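Local coordinates for protein glutathione S-transferase (Natrialba magadii ATCC 43099, PDB 6GZF) that probably acts as a Xi-class glutathione transferase that reduces glutathionyl-hydroquinones with glutathione, at residues 64-69 with 148-153; 71-76 with 152-157; 14-19 with 93-98. All coordinates share one frame; numbering follows the deposited sequence.

Overall arrangement
From the N terminus, the first segment met is 14-19, in the hairpin of strands 10-12 and 15-17; contact 3 closes the loop from there to the turn at 93-98. Inside that loop lies helix 65-77, which carries the first segments of contacts 1 and 2. Their second segments, 148-153 and 152-157, lie at the start of helix 150-159 and along it, so each closes a loop of 75 to 78 residues and contact 3 crosses both. Contacts 1 and 2 share Glu152 and Ile153 and have centres about 8 Å apart, joining the same two helices of the thioredoxin-like domain. Contact 3, about 21 Å from contact 1 between centres, ties the N-terminal hairpin to this domain.

Contact 1 of 3, residues 64-69 with 148-153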
# COMPACT_ATOMS: atom_id res chain seq x y z
N CYS A 64 -6.69 13.45 11.79
CA CYS A 64 -8.08 13.14 11.44
C CYS A 64 -8.62 14.10 10.38
O CYS A 64 -8.60 15.32 10.59
CB CYS A 64 -8.96 13.17 12.69
SG CYS A 64 -10.60 12.45 12.46
N PRO A 65 -9.10 13.56 9.25
CA PRO A 65 -9.62 14.37 8.15
C PRO A 65 -10.97 15.00 8.49
O PRO A 65 -11.38 15.98 7.85
CB PRO A 65 -9.76 13.36 7.01
CG PRO A 65 -10.04 12.08 7.71
CD PRO A 65 -9.22 12.12 8.98
N TRP A 66 -11.65 14.44 9.48
CA TRP A 66 -12.93 14.98 9.93
C TRP A 66 -12.69 16.20 10.80
O TRP A 66 -13.35 17.23 10.64
CB TRP A 66 -13.72 13.91 10.67
CG TRP A 66 -13.79 12.63 9.90
CD1 TRP A 66 -12.98 11.54 10.03
CD2 TRP A 66 -14.71 12.32 8.84
NE1 TRP A 66 -13.34 10.57 9.13
CE2 TRP A 66 -14.40 11.02 8.38
CE3 TRP A 66 -15.76 13.01 8.24
CZ2 TRP A 66 -15.10 10.40 7.36
CZ3 TRP A 66 -16.46 12.39 7.22
CH2 TRP A 66 -16.13 11.10 6.79
N ALA A 67 -11.73 16.09 11.72
CA ALA A 67 -11.34 17.22 12.54
C ALA A 67 -10.68 18.30 11.68
O ALA A 67 -10.85 19.49 11.93
CB ALA A 67 -10.40 16.77 13.65
N HIS A 68 -9.93 17.86 10.67
CA HIS A 68 -9.23 18.77 9.77
C HIS A 68 -10.20 19.69 9.03
O HIS A 68 -9.84 20.81 8.67
CB HIS A 68 -8.39 17.97 8.77
CG HIS A 68 -7.47 18.81 7.94
ND1 HIS A 68 -6.94 18.37 6.74
CD2 HIS A 68 -6.98 20.06 8.13
CE1 HIS A 68 -6.16 19.32 6.23
NE2 HIS A 68 -6.17 20.35 7.06
N ARG A 69 -11.41 19.20 8.81
CA ARG A 69 -12.46 20.00 8.17
C ARG A 69 -12.76 21.26 8.98
O ARG A 69 -12.92 22.34 8.41
CB ARG A 69 -13.73 19.17 8.00
CG ARG A 69 -13.94 18.65 6.58
CD ARG A 69 -14.44 17.21 6.57
NE ARG A 69 -15.84 17.09 6.94
CZ ARG A 69 -16.68 16.21 6.40
NH1 ARG A 69 -16.25 15.37 5.47
NH2 ARG A 69 -17.94 16.16 6.80
N ASN A 148 -20.43 17.36 17.89
CA ASN A 148 -19.47 16.27 17.76
C ASN A 148 -19.34 15.82 16.30
O ASN A 148 -18.73 14.80 16.00
CB ASN A 148 -19.90 15.10 18.65
CG ASN A 148 -18.79 14.09 18.86
OD1 ASN A 148 -17.61 14.39 18.68
ND2 ASN A 148 -19.17 12.88 19.24
N GLU A 149 -19.91 16.61 15.40
CA GLU A 149 -19.98 16.26 13.99
C GLU A 149 -19.21 17.25 13.12
O GLU A 149 -19.50 18.45 13.13
CB GLU A 149 -21.43 16.18 13.54
CG GLU A 149 -22.28 15.26 14.39
CD GLU A 149 -22.16 13.81 13.98
OE1 GLU A 149 -21.75 13.56 12.83
OE2 GLU A 149 -22.47 12.92 14.80
N SER A 150 -18.24 16.74 12.36
CA SER A 150 -17.40 17.57 11.51
C SER A 150 -18.21 18.41 10.53
O SER A 150 -17.96 19.61 10.36
CB SER A 150 -16.42 16.70 10.73
OG SER A 150 -17.10 15.77 9.91
N GLU A 151 -19.19 17.78 9.90
CA GLU A 151 -20.02 18.42 8.89
C GLU A 151 -20.78 19.63 9.44
O GLU A 151 -20.90 20.66 8.77
CB GLU A 151 -21.01 17.40 8.31
CG GLU A 151 -22.13 18.00 7.48
CD GLU A 151 -23.01 16.93 6.85
OE1 GLU A 151 -22.46 15.90 6.41
OE2 GLU A 151 -24.24 17.13 6.79
N GLU A 152 -21.28 19.50 10.66
CA GLU A 152 -22.12 20.54 11.25
C GLU A 152 -21.30 21.62 11.95
O GLU A 152 -21.69 22.79 11.97
CB GLU A 152 -23.11 19.92 12.23
CG GLU A 152 -24.07 18.93 11.57
CD GLU A 152 -25.07 18.35 12.54
OE1 GLU A 152 -24.68 18.03 13.69
OE2 GLU A 152 -26.26 18.21 12.16
N ILE A 153 -20.16 21.24 12.52
CA ILE A 153 -19.26 22.20 13.14
C ILE A 153 -18.67 23.11 12.06
O ILE A 153 -18.53 24.32 12.26
CB ILE A 153 -18.13 21.52 13.93
CG1 ILE A 153 -18.70 20.73 15.11
CG2 ILE A 153 -17.12 22.54 14.43
CD1 ILE A 153 -17.66 20.00 15.92
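Ser150 OG has two flat groups of 64-69 gathered round it. Arg69 NH2 comes within 3.2 Å of Ser150 OG, obliquely to the guanidinium plane, but the angle is too poor for a hydrogen bond. The second group is the Trp66 indole, whose six-membered ring meets the hydroxyl at its edge, CE3 lying 3.5 Å from Ser150 OG. With OG between the backbone N and the carbonyl carbon (chi1 61°), Ser150 turns this hydroxyl to both neighbours and leaves its CB against Trp66 O.

Arg69 is bent at chi2 and chi3, which sets one guanidinium face against Trp66 CE3, offset toward the rim of the guanidinium. At the guanidinium edge, NH2 touches Glu151 CB at 3.6 Å; the carboxylate stays further off, with Glu151 OE1 4.5 Å from Arg69 NH2, opposite charges too far apart for a salt bridge. Helix 238-247 supplies Ile241 and Ala242 against Arg69.

Cys64, the predicted nucleophile, stands just before helix 65-77, while Glu149, the N-cap of helix 150-159, and Ser150 are predicted to bind glutathione. Two helix starts side by side, beside the predicted nucleophile, are typical of the G-site of a thioredoxin-fold glutathione transferase.

Contact 2 of 3, residues 71-76 with 152-157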
# COMPACT_ATOMS: atom_id res chain seq x y z
N LEU A 71 -10.70 22.69 11.08
CA LEU A 71 -9.49 23.51 11.11
C LEU A 71 -9.36 24.37 9.85
O LEU A 71 -9.01 25.54 9.93
CB LEU A 71 -8.25 22.63 11.27
CG LEU A 71 -8.08 21.93 12.62
CD1 LEU A 71 -6.75 21.20 12.68
CD2 LEU A 71 -8.20 22.94 13.75
N VAL A 72 -9.65 23.77 8.70
CA VAL A 72 -9.58 24.49 7.43
C VAL A 72 -10.60 25.63 7.40
O VAL A 72 -10.31 26.73 6.95
CB VAL A 72 -9.81 23.55 6.23
CG1 VAL A 72 -9.94 24.34 4.94
CG2 VAL A 72 -8.69 22.53 6.13
N THR A 73 -11.79 25.36 7.92
CA THR A 73 -12.85 26.36 7.98
C THR A 73 -12.48 27.48 8.95
O THR A 73 -12.64 28.66 8.63
CB THR A 73 -14.19 25.74 8.41
OG1 THR A 73 -14.54 24.69 7.51
CG2 THR A 73 -15.29 26.80 8.40
N ARG A 74 -11.99 27.11 10.12
CA ARG A 74 -11.61 28.07 11.15
C ARG A 74 -10.55 29.04 10.64
O ARG A 74 -10.57 30.23 10.94
CB ARG A 74 -11.10 27.36 12.40
CG ARG A 74 -10.98 28.26 13.62
CD ARG A 74 -10.33 27.54 14.80
NE ARG A 74 -8.89 27.40 14.63
CZ ARG A 74 -8.00 27.77 15.54
NH1 ARG A 74 -8.40 28.29 16.70
NH2 ARG A 74 -6.70 27.61 15.31
N THR A 75 -9.61 28.51 9.85
CA THR A 75 -8.54 29.32 9.28
C THR A 75 -9.06 30.23 8.17
O THR A 75 -8.70 31.40 8.10
CB THR A 75 -7.41 28.44 8.73
OG1 THR A 75 -7.04 27.47 9.72
CG2 THR A 75 -6.20 29.29 8.37
N LEU A 76 -9.90 29.67 7.30
CA LEU A 76 -10.47 30.43 6.19
C LEU A 76 -11.34 31.57 6.68
O LEU A 76 -11.34 32.66 6.10
CB LEU A 76 -11.28 29.51 5.27
CG LEU A 76 -10.49 28.61 4.32
CD1 LEU A 76 -11.43 27.76 3.48
CD2 LEU A 76 -9.59 29.46 3.42
N GLU A 152 -21.28 19.50 10.66
CA GLU A 152 -22.12 20.54 11.25
C GLU A 152 -21.30 21.62 11.95
O GLU A 152 -21.69 22.79 11.97
CB GLU A 152 -23.11 19.92 12.23
CG GLU A 152 -24.07 18.93 11.57
CD GLU A 152 -25.07 18.35 12.54
OE1 GLU A 152 -24.68 18.03 13.69
OE2 GLU A 152 -26.26 18.21 12.16
N ILE A 153 -20.16 21.24 12.52
CA ILE A 153 -19.26 22.20 13.14
C ILE A 153 -18.67 23.11 12.06
O ILE A 153 -18.53 24.32 12.26
CB ILE A 153 -18.13 21.52 13.93
CG1 ILE A 153 -18.70 20.73 15.11
CG2 ILE A 153 -17.12 22.54 14.43
CD1 ILE A 153 -17.66 20.00 15.92
N MET A 154 -18.33 22.52 10.91
CA MET A 154 -17.87 23.29 9.77
C MET A 154 -18.93 24.28 9.32
O MET A 154 -18.64 25.45 9.06
CB MET A 154 -17.50 22.36 8.60
CG MET A 154 -17.28 23.09 7.29
SD MET A 154 -16.46 22.10 6.02
CE MET A 154 -17.71 20.85 5.71
N ARG A 155 -20.18 23.81 9.25
CA ARG A 155 -21.30 24.64 8.82
C ARG A 155 -21.54 25.82 9.75
O ARG A 155 -21.70 26.95 9.29
CB ARG A 155 -22.57 23.79 8.72
CG ARG A 155 -23.83 24.58 8.41
CD ARG A 155 -23.72 25.30 7.08
NE ARG A 155 -23.51 24.38 5.97
CZ ARG A 155 -24.49 23.75 5.32
NH1 ARG A 155 -24.20 22.92 4.33
NH2 ARG A 155 -25.75 23.95 5.68
N MET A 156 -21.58 25.57 11.05
CA MET A 156 -21.87 26.63 12.01
C MET A 156 -20.68 27.59 12.16
O MET A 156 -20.87 28.76 12.46
CB MET A 156 -22.26 26.04 13.37
CG MET A 156 -21.15 25.33 14.12
SD MET A 156 -21.75 24.64 15.68
CE MET A 156 -22.64 23.19 15.10
N PHE A 157 -19.47 27.08 11.94
CA PHE A 157 -18.30 27.95 11.84
C PHE A 157 -18.47 28.90 10.67
O PHE A 157 -18.03 30.05 10.71
CB PHE A 157 -17.01 27.13 11.65
CG PHE A 157 -16.42 26.60 12.92
CD1 PHE A 157 -17.11 26.67 14.12
CD2 PHE A 157 -15.15 26.04 12.92
CE1 PHE A 157 -16.56 26.18 15.29
CE2 PHE A 157 -14.59 25.55 14.08
CZ PHE A 157 -15.29 25.62 15.27
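Thr73 reaches across from helix 65-77 and overlaps the side chain of Met154, the two crossing at about a right angle. These are two helices of the thioredoxin-like fold, packed side by side against its mixed sheet and running almost parallel: the short axes of 71-76 and 152-157 come within 9.3 Å at an angle of 7°.

The two branches of Thr73 divide the work. OG1 lies beside the backbone N, anti to the carbonyl carbon (chi1 -57°), and faces Met154, 3.2 Å from its CG and 3.6 Å from its SD. The hydroxyl has its polar partner within its own helix, a hydrogen bond with Arg69 O one turn earlier, so the thioether chain packs against an oxygen that is already engaged. CG2 takes the other direction: this methyl rests 3.7 Å from Phe157 CB and just as near Met154 O, so it sits over the backbone at Met154 and against the base of Phe157, one turn further on.

Beyond SD, the bend at chi3 turns the Met154 methyl away from helix 65-77. The side chain also meets Glu238 and Ile241 of helix 238-247, which touches Thr73 as well and so covers this side of the seam. On the sheet side, Phe157 packs on Leu58 and Leu137 of the two central strands.

Arg74 joins with its base alone. Its CB lies 4.3 Å from Phe157 CE2, set obliquely to the ring, while the guanidinium leads off and NH1 hydrogen-bonds to Ile83 O.

Phe157 is also packed by its own helix: Ile153 CG2, from the turn before, sits 3.7 Å above one ring face, offset toward the rim.

Contact 3 of 3, residues 14-19 with 93-98; sequences GEWRTD and AEDGWQ
Trp16 supplies the one hydrogen bond between the two segments, from its indole NE1 to Glu94 O. It is modelled at 2.5 Å, a length not to be read closely at this resolution, but its direction is clear: the acceptor lies in the indole plane, the donor lies in the carbonyl plane, and the N-H...O angle is 155°. CG stands anti to the backbone N of Trp16 (chi1 -170°), which carries the ring off the strand to the turn.

Van der Waals contact continues along the six-membered ring. CZ2 passes 3.4 Å from Asp95 C and 3.6 Å from Gly96 N, both oblique to the ring. Gly96, with positive phi, closes the type I turn through its N bonded to Ala93 O at 3.0 Å; a CB there would point toward the indole.

Charge enters from outside: Arg118 makes a cation-pi contact with Trp16 and a long, weak ion pair with Asp95 OD1. With a leucine in place of Trp16, Glu94 O would probably lose its N-H partner and Arg118 its aromatic partner, leaving a gap over the turn.

Trp97, predicted to bind glutathione, directly follows this turn. The hairpin of 10-12 and 15-17 thus docks on a loop predicted to line the glutathione site, consistent with the long N-terminal extension of Xi-class transferases.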
# COMPACT_ATOMS: atom_id res chain seq x y z
N GLY A 14 -20.81 5.29 30.46
CA GLY A 14 -19.83 6.07 31.19
C GLY A 14 -18.61 5.26 31.61
O GLY A 14 -17.84 5.70 32.46
N GLU A 15 -18.44 4.09 31.00
CA GLU A 15 -17.33 3.21 31.35
C GLU A 15 -16.44 2.88 30.15
O GLU A 15 -16.92 2.46 29.10
CB GLU A 15 -17.85 1.92 31.97
CG GLU A 15 -18.59 2.11 33.29
CD GLU A 15 -17.66 2.51 34.42
OE1 GLU A 15 -16.50 2.03 34.43
OE2 GLU A 15 -18.08 3.30 35.29
N TRP A 16 -15.14 3.08 30.33
CA TRP A 16 -14.16 2.79 29.28
C TRP A 16 -13.96 1.28 29.15
O TRP A 16 -13.71 0.59 30.14
CB TRP A 16 -12.83 3.48 29.59
CG TRP A 16 -11.83 3.45 28.48
CD1 TRP A 16 -10.59 2.87 28.50
CD2 TRP A 16 -11.96 4.04 27.17
NE1 TRP A 16 -9.96 3.05 27.30
CE2 TRP A 16 -10.78 3.77 26.47
CE3 TRP A 16 -12.97 4.77 26.54
CZ2 TRP A 16 -10.57 4.21 25.16
CZ3 TRP A 16 -12.77 5.20 25.24
CH2 TRP A 16 -11.58 4.92 24.56
N ARG A 17 -14.10 0.77 27.93
CA ARG A 17 -13.88 -0.64 27.66
C ARG A 17 -12.99 -0.85 26.44
O ARG A 17 -12.96 -0.01 25.54
CB ARG A 17 -15.21 -1.36 27.44
CG ARG A 17 -16.25 -1.19 28.53
CD ARG A 17 -17.20 -2.38 28.55
NE ARG A 17 -18.19 -2.30 29.62
CZ ARG A 17 -19.47 -2.64 29.47
NH1 ARG A 17 -19.90 -3.10 28.30
NH2 ARG A 17 -20.31 -2.53 30.50
N THR A 18 -12.28 -1.96 26.41
CA THR A 18 -11.45 -2.31 25.26
C THR A 18 -12.31 -2.90 24.16
O THR A 18 -12.02 -2.75 22.97
CB THR A 18 -10.33 -3.29 25.64
OG1 THR A 18 -9.82 -2.97 26.95
CG2 THR A 18 -9.19 -3.22 24.64
N ASP A 19 -13.39 -3.58 24.56
CA ASP A 19 -14.38 -4.10 23.63
C ASP A 19 -15.64 -4.53 24.38
O ASP A 19 -15.56 -5.03 25.51
CB ASP A 19 -13.81 -5.28 22.83
CG ASP A 19 -14.69 -5.69 21.65
OD1 ASP A 19 -15.92 -5.52 21.73
OD2 ASP A 19 -14.14 -6.18 20.65
N ALA A 93 -3.70 4.71 21.98
CA ALA A 93 -3.78 3.28 22.25
C ALA A 93 -5.00 2.94 23.11
O ALA A 93 -6.12 3.34 22.80
CB ALA A 93 -2.51 2.79 22.93
N GLU A 94 -4.76 2.22 24.21
CA GLU A 94 -5.82 1.67 25.04
C GLU A 94 -6.72 2.73 25.68
O GLU A 94 -7.84 2.42 26.10
CB GLU A 94 -5.22 0.78 26.13
CG GLU A 94 -4.07 -0.10 25.67
CD GLU A 94 -2.72 0.56 25.88
OE1 GLU A 94 -2.56 1.29 26.88
OE2 GLU A 94 -1.82 0.34 25.04
N ASP A 95 -6.24 3.96 25.76
CA ASP A 95 -6.99 5.02 26.42
C ASP A 95 -7.63 5.99 25.42
O ASP A 95 -8.24 6.98 25.82
CB ASP A 95 -6.08 5.80 27.37
CG ASP A 95 -5.55 4.93 28.50
OD1 ASP A 95 -6.32 4.10 29.03
OD2 ASP A 95 -4.37 5.08 28.86
N GLY A 96 -7.49 5.70 24.13
CA GLY A 96 -8.04 6.55 23.10
C GLY A 96 -7.23 7.82 22.90
O GLY A 96 -6.05 7.86 23.23
N TRP A 97 -7.87 8.86 22.37
CA TRP A 97 -7.22 10.15 22.16
C TRP A 97 -6.65 10.68 23.48
O TRP A 97 -7.37 10.81 24.46
CB TRP A 97 -8.19 11.17 21.58
CG TRP A 97 -8.62 10.91 20.16
CD1 TRP A 97 -9.89 10.67 19.72
CD2 TRP A 97 -7.78 10.88 19.00
NE1 TRP A 97 -9.89 10.48 18.36
CE2 TRP A 97 -8.61 10.61 17.89
CE3 TRP A 97 -6.41 11.06 18.79
CZ2 TRP A 97 -8.11 10.51 16.59
CZ3 TRP A 97 -5.92 10.96 17.49
CH2 TRP A 97 -6.77 10.68 16.41
N GLN A 98 -5.35 10.98 23.48
CA GLN A 98 -4.70 11.47 24.69
C GLN A 98 -4.01 12.81 24.46
O GLN A 98 -3.78 13.22 23.32
CB GLN A 98 -3.68 10.45 25.19
CG GLN A 98 -2.47 10.27 24.29
CD GLN A 98 -1.49 9.24 24.83
OE1 GLN A 98 -1.75 8.60 25.85
NE2 GLN A 98 -0.37 9.08 24.14